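Local structure of aldehyde dehydrogenase 12 (6D97) at residues 44-49 and 57-62; 191-196 and 256-261; 195-198 and 203-206. The protein catalyses the NAD+-dependent oxidation of L-glutamate gamma-semialdehyde to glutamate, the last step of proline catabolism in plants. One frame throughout, in Å; residues are numbered along the deposited sequence.

Contact 1 of 3, residues 44-49 and 57-62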
loop_
_atom_site.group_PDB
_atom_site.type_symbol
_atom_site.label_atom_id
_atom_site.label_comp_id
_atom_site.label_asym_id
_atom_site.label_seq_id
_atom_site.Cartn_x
_atom_site.Cartn_y
_atom_site.Cartn_z
ATOM N N GLU A 44 6.059 45.158 -11.651
ATOM C CA GLU A 44 7.173 44.808 -10.786
ATOM C C GLU A 44 6.893 43.495 -10.072
ATOM O O GLU A 44 5.740 43.149 -9.794
ATOM C CB GLU A 44 7.474 45.912 -9.761
ATOM C CG GLU A 44 6.343 46.266 -8.815
ATOM C CD GLU A 44 6.802 47.200 -7.705
ATOM O OE1 GLU A 44 6.887 46.747 -6.540
ATOM O OE2 GLU A 44 7.094 48.381 -8.002
ATOM N N VAL A 45 7.966 42.760 -9.800
ATOM C CA VAL A 45 7.915 41.496 -9.077
ATOM C C VAL A 45 8.707 41.662 -7.790
ATOM O O VAL A 45 9.867 42.088 -7.820
ATOM C CB VAL A 45 8.479 40.334 -9.914
ATOM C CG1 VAL A 45 8.386 39.024 -9.138
ATOM C CG2 VAL A 45 7.743 40.243 -11.228
ATOM N N GLN A 46 8.083 41.328 -6.670
ATOM C CA GLN A 46 8.697 41.504 -5.366
ATOM C C GLN A 46 9.045 40.158 -4.754
ATOM O O GLN A 46 8.577 39.100 -5.184
ATOM C CB GLN A 46 7.770 42.283 -4.428
ATOM C CG GLN A 46 7.408 43.667 -4.932
ATOM C CD GLN A 46 6.467 44.393 -4.001
ATOM O OE1 GLN A 46 5.248 44.293 -4.130
ATOM N NE2 GLN A 46 7.029 45.122 -3.044
ATOM N N ASN A 47 9.882 40.220 -3.730
ATOM C CA ASN A 47 10.158 39.067 -2.896
ATOM C C ASN A 47 9.164 39.019 -1.742
ATOM O O ASN A 47 8.524 40.014 -1.398
ATOM C CB ASN A 47 11.589 39.115 -2.358
ATOM C CG ASN A 47 12.611 39.391 -3.446
ATOM O OD1 ASN A 47 12.915 38.522 -4.266
ATOM N ND2 ASN A 47 13.147 40.610 -3.460
ATOM N N PHE A 48 9.038 37.837 -1.149
ATOM C CA PHE A 48 8.271 37.652 0.074
ATOM C C PHE A 48 9.163 36.942 1.077
ATOM O O PHE A 48 9.628 35.827 0.816
ATOM C CB PHE A 48 6.997 36.844 -0.183
ATOM C CG PHE A 48 6.022 36.869 0.955
ATOM C CD1 PHE A 48 5.148 37.931 1.107
ATOM C CD2 PHE A 48 5.969 35.827 1.864
ATOM C CE1 PHE A 48 4.243 37.956 2.145
ATOM C CE2 PHE A 48 5.066 35.847 2.903
ATOM C CZ PHE A 48 4.205 36.914 3.047
ATOM N N VAL A 49 9.408 37.585 2.214
ATOM C CA VAL A 49 10.291 37.027 3.230
ATOM C C VAL A 49 9.860 37.562 4.585
ATOM O O VAL A 49 9.443 38.718 4.711
ATOM C CB VAL A 49 11.771 37.352 2.931
ATOM C CG1 VAL A 49 12.043 38.839 3.098
ATOM C CG2 VAL A 49 12.691 36.538 3.818
ATOM N N ALA A 57 17.677 46.113 -3.029
ATOM C CA ALA A 57 18.502 47.299 -3.241
ATOM C C ALA A 57 18.440 47.767 -4.691
ATOM O O ALA A 57 18.383 48.972 -4.958
ATOM C CB ALA A 57 19.944 47.016 -2.824
ATOM N N ASN A 58 18.433 46.834 -5.642
ATOM C CA ASN A 58 18.409 47.199 -7.050
ATOM C C ASN A 58 17.447 46.300 -7.814
ATOM O O ASN A 58 17.283 45.120 -7.492
ATOM C CB ASN A 58 19.802 47.115 -7.680
ATOM C CG ASN A 58 20.037 48.202 -8.708
ATOM O OD1 ASN A 58 20.579 49.262 -8.391
ATOM N ND2 ASN A 58 19.616 47.953 -9.945
ATOM N N TRP A 59 16.824 46.874 -8.840
ATOM C CA TRP A 59 15.904 46.163 -9.714
ATOM C C TRP A 59 16.607 45.766 -11.007
ATOM O O TRP A 59 17.506 46.460 -11.486
ATOM C CB TRP A 59 14.685 47.027 -10.051
ATOM C CG TRP A 59 13.836 47.432 -8.880
ATOM C CD1 TRP A 59 14.040 48.493 -8.041
ATOM C CD2 TRP A 59 12.627 46.802 -8.439
ATOM N NE1 TRP A 59 13.040 48.552 -7.098
ATOM C CE2 TRP A 59 12.160 47.527 -7.322
ATOM C CE3 TRP A 59 11.898 45.691 -8.875
ATOM C CZ2 TRP A 59 10.998 47.175 -6.636
ATOM C CZ3 TRP A 59 10.745 45.344 -8.194
ATOM C CH2 TRP A 59 10.306 46.084 -7.086
ATOM N N ASN A 60 16.181 44.641 -11.573
ATOM C CA ASN A 60 16.651 44.186 -12.874
ATOM C C ASN A 60 15.471 44.117 -13.833
ATOM O O ASN A 60 14.370 43.714 -13.444
ATOM C CB ASN A 60 17.335 42.820 -12.774
ATOM N N TRP A 61 15.698 44.516 -15.082
ATOM C CA TRP A 61 14.631 44.583 -16.073
ATOM C C TRP A 61 14.590 43.312 -16.909
ATOM O O TRP A 61 15.621 42.853 -17.413
ATOM C CB TRP A 61 14.803 45.799 -16.986
ATOM C CG TRP A 61 14.358 47.101 -16.373
ATOM C CD1 TRP A 61 15.159 48.101 -15.907
ATOM C CD2 TRP A 61 13.008 47.538 -16.160
ATOM N NE1 TRP A 61 14.394 49.136 -15.423
ATOM C CE2 TRP A 61 13.071 48.816 -15.564
ATOM C CE3 TRP A 61 11.754 46.977 -16.420
ATOM C CZ2 TRP A 61 11.927 49.540 -15.221
ATOM C CZ3 TRP A 61 10.619 47.699 -16.076
ATOM C CH2 TRP A 61 10.715 48.967 -15.484
ATOM N N ILE A 62 13.394 42.751 -17.046
ATOM C CA ILE A 62 13.117 41.660 -17.970
ATOM C C ILE A 62 12.524 42.267 -19.233
ATOM O O ILE A 62 11.654 43.144 -19.156
ATOM C CB ILE A 62 12.150 40.636 -17.349
ATOM C CG1 ILE A 62 12.715 40.088 -16.034
ATOM C CG2 ILE A 62 11.836 39.522 -18.340
ATOM C CD1 ILE A 62 14.071 39.436 -16.168
#

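Contact 2 of 3, residues 191-196 and 256-261. With NAD (nicotinamide-adenine-dinucleotide), chain E.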
loop_
_atom_site.group_PDB
_atom_site.type_symbol
_atom_site.label_atom_id
_atom_site.label_comp_id
_atom_site.label_asym_id
_atom_site.label_seq_id
_atom_site.Cartn_x
_atom_site.Cartn_y
_atom_site.Cartn_z
ATOM N N PRO A 191 13.677 23.114 6.885
ATOM C CA PRO A 191 14.015 24.196 5.948
ATOM C C PRO A 191 14.495 23.614 4.628
ATOM O O PRO A 191 15.445 22.827 4.591
ATOM C CB PRO A 191 15.131 24.957 6.674
ATOM C CG PRO A 191 15.795 23.911 7.525
ATOM C CD PRO A 191 14.720 22.912 7.906
ATOM N N VAL A 192 13.816 23.984 3.543
ATOM C CA VAL A 192 14.104 23.452 2.218
ATOM C C VAL A 192 14.080 24.587 1.200
ATOM O O VAL A 192 13.648 25.705 1.487
ATOM C CB VAL A 192 13.112 22.342 1.806
ATOM C CG1 VAL A 192 13.073 21.241 2.851
ATOM C CG2 VAL A 192 11.728 22.914 1.582
ATOM N N ALA A 193 14.548 24.275 -0.009
ATOM C CA ALA A 193 14.610 25.230 -1.104
ATOM C C ALA A 193 14.044 24.606 -2.372
ATOM O O ALA A 193 14.119 23.389 -2.573
ATOM C CB ALA A 193 16.044 25.703 -1.355
ATOM N N ILE A 194 13.466 25.455 -3.221
ATOM C CA ILE A 194 12.890 25.046 -4.497
ATOM C C ILE A 194 13.362 26.012 -5.571
ATOM O O ILE A 194 13.256 27.233 -5.409
ATOM C CB ILE A 194 11.354 25.008 -4.452
ATOM C CG1 ILE A 194 10.896 24.127 -3.300
ATOM C CG2 ILE A 194 10.796 24.468 -5.753
ATOM C CD1 ILE A 194 9.426 24.276 -2.989
ATOM N N ILE A 195 13.883 25.465 -6.666
ATOM C CA ILE A 195 14.450 26.236 -7.766
ATOM C C ILE A 195 13.880 25.680 -9.067
ATOM O O ILE A 195 14.083 24.500 -9.378
ATOM C CB ILE A 195 15.986 26.167 -7.770
ATOM C CG1 ILE A 195 16.545 26.583 -6.405
ATOM C CG2 ILE A 195 16.552 27.029 -8.878
ATOM C CD1 ILE A 195 18.026 26.348 -6.253
ATOM N N THR A 196 13.172 26.516 -9.822
ATOM C CA THR A 196 12.458 26.090 -11.016
ATOM C C THR A 196 12.775 26.990 -12.203
ATOM O O THR A 196 13.195 28.139 -12.027
ATOM C CB THR A 196 10.941 26.070 -10.773
ATOM O OG1 THR A 196 10.432 27.407 -10.754
ATOM C CG2 THR A 196 10.623 25.392 -9.460
ATOM N N ALA A 256 23.760 32.742 -9.242
ATOM C CA ALA A 256 24.928 32.794 -8.368
ATOM C C ALA A 256 24.543 33.166 -6.943
ATOM O O ALA A 256 25.096 32.618 -5.982
ATOM C CB ALA A 256 25.955 33.781 -8.918
ATOM N N VAL A 257 23.609 34.103 -6.783
ATOM C CA VAL A 257 23.175 34.480 -5.444
ATOM C C VAL A 257 22.405 33.340 -4.794
ATOM O O VAL A 257 22.603 33.034 -3.612
ATOM C CB VAL A 257 22.339 35.770 -5.487
ATOM C CG1 VAL A 257 21.659 35.984 -4.151
ATOM C CG2 VAL A 257 23.221 36.956 -5.834
ATOM N N MET A 258 21.522 32.687 -5.555
ATOM C CA MET A 258 20.795 31.541 -5.020
ATOM C C MET A 258 21.755 30.445 -4.580
ATOM O O MET A 258 21.507 29.750 -3.587
ATOM C CB MET A 258 19.811 31.006 -6.060
ATOM C CG MET A 258 18.816 29.999 -5.497
ATOM S SD MET A 258 17.809 30.719 -4.184
ATOM C CE MET A 258 16.977 29.266 -3.554
ATOM N N ASN A 259 22.859 30.276 -5.312
ATOM C CA ASN A 259 23.878 29.312 -4.918
ATOM C C ASN A 259 24.452 29.662 -3.552
ATOM O O ASN A 259 24.604 28.793 -2.686
ATOM C CB ASN A 259 24.985 29.263 -5.972
ATOM C CG ASN A 259 25.544 27.867 -6.172
ATOM O OD1 ASN A 259 25.734 27.424 -7.304
ATOM N ND2 ASN A 259 25.803 27.164 -5.073
ATOM N N LYS A 260 24.767 30.943 -3.337
ATOM C CA LYS A 260 25.300 31.366 -2.046
ATOM C C LYS A 260 24.297 31.119 -0.928
ATOM O O LYS A 260 24.673 30.688 0.169
ATOM C CB LYS A 260 25.682 32.845 -2.082
ATOM C CG LYS A 260 26.730 33.236 -3.103
ATOM C CD LYS A 260 26.997 34.730 -2.979
ATOM C CE LYS A 260 27.327 35.373 -4.312
ATOM N NZ LYS A 260 28.665 34.968 -4.815
ATOM N N LEU A 261 23.015 31.396 -1.182
ATOM C CA LEU A 261 22.003 31.184 -0.154
ATOM C C LEU A 261 21.915 29.715 0.236
ATOM O O LEU A 261 21.762 29.386 1.418
ATOM C CB LEU A 261 20.647 31.694 -0.638
ATOM C CG LEU A 261 19.464 31.372 0.274
ATOM C CD1 LEU A 261 19.664 31.983 1.652
ATOM C CD2 LEU A 261 18.169 31.858 -0.348
HETATM P PA NAD E . 18.759 26.597 -15.523
HETATM O O1A NAD E . 19.631 25.470 -14.882
HETATM O O2A NAD E . 19.374 27.602 -16.366
HETATM O O5B NAD E . 18.055 27.561 -14.654
HETATM C C5B NAD E . 16.979 27.125 -13.859
HETATM C C4B NAD E . 16.894 27.812 -12.500
HETATM O O4B NAD E . 18.018 27.548 -11.679
HETATM C C3B NAD E . 16.709 29.292 -12.593
HETATM O O3B NAD E . 15.838 29.737 -11.627
HETATM C C2B NAD E . 18.066 29.795 -12.350
HETATM O O2B NAD E . 18.032 31.074 -11.842
HETATM C C1B NAD E . 18.563 28.803 -11.367
HETATM N N9A NAD E . 20.003 28.679 -11.283
HETATM C C8A NAD E . 20.933 28.730 -12.306
HETATM N N7A NAD E . 22.156 28.539 -11.797
HETATM C C5A NAD E . 22.062 28.344 -10.423
HETATM C C6A NAD E . 22.967 28.104 -9.406
HETATM N N6A NAD E . 24.368 28.015 -9.709
HETATM N N1A NAD E . 22.542 27.957 -8.142
HETATM C C2A NAD E . 21.225 28.034 -7.821
HETATM N N3A NAD E . 20.305 28.268 -8.792
HETATM C C4A NAD E . 20.690 28.422 -10.076
HETATM O O3 NAD E . 17.656 26.238 -16.424
HETATM P PN NAD E . 17.532 26.601 -17.966
HETATM O O1N NAD E . 16.305 25.731 -18.424
HETATM O O2N NAD E . 17.180 28.046 -18.165
HETATM O O5D NAD E . 18.725 26.216 -18.799
#

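Contact 3 of 3, residues 195-198 and 203-206. With NAD (nicotinamide-adenine-dinucleotide), chain E.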
loop_
_atom_site.group_PDB
_atom_site.type_symbol
_atom_site.label_atom_id
_atom_site.label_comp_id
_atom_site.label_asym_id
_atom_site.label_seq_id
_atom_site.Cartn_x
_atom_site.Cartn_y
_atom_site.Cartn_z
ATOM N N ILE A 195 13.883 25.465 -6.666
ATOM C CA ILE A 195 14.450 26.236 -7.766
ATOM C C ILE A 195 13.880 25.680 -9.067
ATOM O O ILE A 195 14.083 24.500 -9.378
ATOM C CB ILE A 195 15.986 26.167 -7.770
ATOM C CG1 ILE A 195 16.545 26.583 -6.405
ATOM C CG2 ILE A 195 16.552 27.029 -8.878
ATOM C CD1 ILE A 195 18.026 26.348 -6.253
ATOM N N THR A 196 13.172 26.516 -9.822
ATOM C CA THR A 196 12.458 26.090 -11.016
ATOM C C THR A 196 12.775 26.990 -12.203
ATOM O O THR A 196 13.195 28.139 -12.027
ATOM C CB THR A 196 10.941 26.070 -10.773
ATOM O OG1 THR A 196 10.432 27.407 -10.754
ATOM C CG2 THR A 196 10.623 25.392 -9.460
ATOM N N PRO A 197 12.568 26.493 -13.447
ATOM C CA PRO A 197 13.037 27.230 -14.627
ATOM C C PRO A 197 11.977 28.094 -15.294
ATOM O O PRO A 197 10.897 28.329 -14.745
ATOM C CB PRO A 197 13.480 26.100 -15.561
ATOM C CG PRO A 197 12.447 25.039 -15.302
ATOM C CD PRO A 197 12.052 25.165 -13.830
ATOM N N PHE A 198 12.282 28.552 -16.510
ATOM C CA PHE A 198 11.451 29.556 -17.163
ATOM C C PHE A 198 10.225 28.962 -17.845
ATOM O O PHE A 198 9.207 29.651 -17.977
ATOM C CB PHE A 198 12.276 30.326 -18.198
ATOM C CG PHE A 198 12.484 29.578 -19.488
ATOM C CD1 PHE A 198 13.540 28.692 -19.626
ATOM C CD2 PHE A 198 11.620 29.757 -20.560
ATOM C CE1 PHE A 198 13.731 28.003 -20.803
ATOM C CE2 PHE A 198 11.806 29.067 -21.740
ATOM C CZ PHE A 198 12.863 28.190 -21.862
ATOM N N GLU A 203 3.142 25.627 -13.210
ATOM C CA GLU A 203 2.887 24.229 -12.870
ATOM C C GLU A 203 3.999 23.643 -12.009
ATOM O O GLU A 203 3.733 23.035 -10.966
ATOM C CB GLU A 203 2.715 23.410 -14.149
ATOM C CG GLU A 203 2.453 21.935 -13.922
ATOM C CD GLU A 203 2.313 21.176 -15.228
ATOM O OE1 GLU A 203 1.981 21.809 -16.253
ATOM O OE2 GLU A 203 2.542 19.950 -15.235
ATOM N N ILE A 204 5.249 23.803 -12.431
ATOM C CA ILE A 204 6.370 23.191 -11.718
ATOM C C ILE A 204 6.532 23.823 -10.337
ATOM O O ILE A 204 6.512 23.093 -9.335
ATOM C CB ILE A 204 7.672 23.277 -12.531
ATOM C CG1 ILE A 204 7.560 22.462 -13.820
ATOM C CG2 ILE A 204 8.845 22.815 -11.688
ATOM C CD1 ILE A 204 8.753 22.619 -14.732
ATOM N N PRO A 205 6.689 25.151 -10.211
ATOM C CA PRO A 205 6.882 25.715 -8.862
ATOM C C PRO A 205 5.695 25.518 -7.931
ATOM O O PRO A 205 5.899 25.231 -6.746
ATOM C CB PRO A 205 7.157 27.200 -9.138
ATOM C CG PRO A 205 6.641 27.445 -10.504
ATOM C CD PRO A 205 6.823 26.187 -11.253
ATOM N N LEU A 206 4.460 25.654 -8.426
ATOM C CA LEU A 206 3.300 25.500 -7.548
ATOM C C LEU A 206 3.208 24.086 -6.989
ATOM O O LEU A 206 2.957 23.900 -5.792
ATOM C CB LEU A 206 2.011 25.857 -8.289
ATOM C CG LEU A 206 0.710 25.525 -7.546
ATOM C CD1 LEU A 206 0.570 26.383 -6.299
ATOM C CD2 LEU A 206 -0.508 25.677 -8.445
HETATM P PA NAD E . 18.759 26.597 -15.523
HETATM O O1A NAD E . 19.631 25.470 -14.882
HETATM O O2A NAD E . 19.374 27.602 -16.366
HETATM O O5B NAD E . 18.055 27.561 -14.654
HETATM C C5B NAD E . 16.979 27.125 -13.859
HETATM C C4B NAD E . 16.894 27.812 -12.500
HETATM O O4B NAD E . 18.018 27.548 -11.679
HETATM C C3B NAD E . 16.709 29.292 -12.593
HETATM O O3B NAD E . 15.838 29.737 -11.627
HETATM C C2B NAD E . 18.066 29.795 -12.350
HETATM O O2B NAD E . 18.032 31.074 -11.842
HETATM C C1B NAD E . 18.563 28.803 -11.367
HETATM N N9A NAD E . 20.003 28.679 -11.283
HETATM C C8A NAD E . 20.933 28.730 -12.306
HETATM N N7A NAD E . 22.156 28.539 -11.797
HETATM C C5A NAD E . 22.062 28.344 -10.423
HETATM C C6A NAD E . 22.967 28.104 -9.406
HETATM N N6A NAD E . 24.368 28.015 -9.709
HETATM N N1A NAD E . 22.542 27.957 -8.142
HETATM C C2A NAD E . 21.225 28.034 -7.821
HETATM N N3A NAD E . 20.305 28.268 -8.792
HETATM C C4A NAD E . 20.690 28.422 -10.076
HETATM O O3 NAD E . 17.656 26.238 -16.424
HETATM P PN NAD E . 17.532 26.601 -17.966
HETATM O O1N NAD E . 16.305 25.731 -18.424
HETATM O O2N NAD E . 17.180 28.046 -18.165
HETATM O O5D NAD E . 18.725 26.216 -18.799
#

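Contact 1 of 3, residues 44-49 and 57-62
Glu-44 and Trp-59 meet by their side chains, and Trp-59 alone makes the contact from segment 57-62. The six-membered half of the ring reaches segment 44-49 and touches three consecutive residues there. Glu-44 lies across the far end of the indole. Its CB sits 3.7 Å from Trp-59 CZ3, and its OE1 comes to 3.5 Å from Trp-59 CH2. The carboxylate and the ring planes are 56° apart, so the two flat groups are neither stacked nor perpendicular. Glu-44 CG stands between the backbone N and the carbonyl carbon (chi1 60°), and the chain beyond it is extended. This sends the carboxylate out past CH2. The backbone oxygen of Val-45 comes in obliquely too, with Val-45 O 3.4 Å from Trp-59 CZ3. Gln-46 takes a different position. Its CG lies at the ring edge, near the ring plane, 4.3 Å from Trp-59 CH2. No hydrogen bond joins the two segments. The contact rests on the indole lying against aliphatic carbons and a few oxygen atoms. Trp-59 CG is anti to its carbonyl carbon (chi1 -62°), and from there the ring reaches over to segment 44-49.

The two segments are not neighbours in the mixed sheet. Strand 70-74 runs between strands 43-49 and 60-63, and Trp-59 bridges over it from just before strand 60-63. Lys-73 of that middle strand makes a cation-pi contact with the indole and also touches Glu-44. On the other side of strand 43-49 lies strand 52-54. Helix 229-240 packs against Val-45, and its Glu-232 accepts a hydrogen bond from Gln-46 N.

Contact 2 of 3, residues 191-196 and 256-261
Ile-195 and Met-258 meet end to end. Ile-195 CD1 lies 3.8 Å from Met-258 CG, and Ile-195 CG1 is 3.9 Å from Met-258 CE. The methionine chain bends at chi2 (60°), which turns its end toward the strand. There CE also comes within 4.3 Å of Ala-193 CB. The contact is wholly apolar, and it borders the adenosine half of NAD. Ile-195 CG2 touches the ribose, 3.2 Å from NAD O4B, and Met-258 CB packs 3.7 Å from NAD C2A. With an alanine in place of Ile-195, Met-258 CG and CE and the ribose would probably lose their apolar neighbour, and the methionine tip could turn more freely.

Strand 191-196 is the middle strand of the five-stranded parallel sheet of the Rossmann fold, and helix 255-265 packs on one face of it. Asn-259, which follows Met-258 in the helix, binds the adenine. Its OD1 accepts a hydrogen bond from NAD N6A at 2.8 Å, with an N-H...O angle of 161°. Further out, Lys-281 donates to the same OD1, and Asp-285 bonds Asn-259 ND2. These two partners hold the amide in its rotation.

Contact 3 of 3, residues 195-198 and 203-206
Thr-196 faces helix 203-214 and packs on Ile-204 and Pro-205, whereas Ile-195 just before it points away from the helix. Thr-196 CG2 touches both helix residues, while OG1 lies against the proline. CG2 meets Ile-204 CG2 at 3.8 Å, the threonine and isoleucine side chains running alongside each other in opposing senses. The threonine crosses the proline at about a right angle. Thr-196 OG1 lies 3.7 Å from Pro-205 CB, with Pro-205 CG and CD only slightly farther. A chi1 of 75° places OG1 on the proline side. There the hydroxyl is buried against carbon and has no hydrogen-bonding partner in the model. The carbonyl oxygen of the same residue meets the coenzyme. Thr-196 O accepts a hydrogen bond of 3.1 Å from the ribose hydroxyl NAD O3B.

Pro-197 continues the apolar contact more loosely, with its CD 4.3 Å from Ile-204 CD1. Its CB lies 4.0 Å from NAD C5B, so the ring stands between the helix and the coenzyme. Phe-198 leaves the helix behind. A phosphate oxygen, NAD O2N, lies at its ring edge, near the ring plane and 4.0 Å from Phe-198 CD1. The Phe-198 side chain also touches Leu-367 and Thr-368.

Strand 191-196, helix 203-214 and strand 218-223 form a beta-alpha-beta unit. The backbone of Thr-196 is hydrogen-bonded to Lys-222, in the adjacent strand 218-223, and to Asp-224 just after it. Coenzyme binding at the C-terminal ends of the parallel strands is characteristic of Rossmann folds.

In the fold
Contact 1 comes first along the chain, ahead of both others. It belongs to the small mixed sheet near the N-terminus. Contacts 2 and 3 both start from strand 191-196 of the parallel Rossmann sheet and share Ile-195 and Thr-196. Their centres are about 13 Å apart. Ala-193 and Ile-195 point to helix 255-265 and Thr-196 to helix 203-214, so the strand is packed on both faces while its C-terminal end meets NAD. The centre of contact 1 is about 16 Å from that of contact 2 and 18 Å from that of contact 3. It does not touch either. Helix 229-240 links the two regions, packing on Val-45 and on Pro-205.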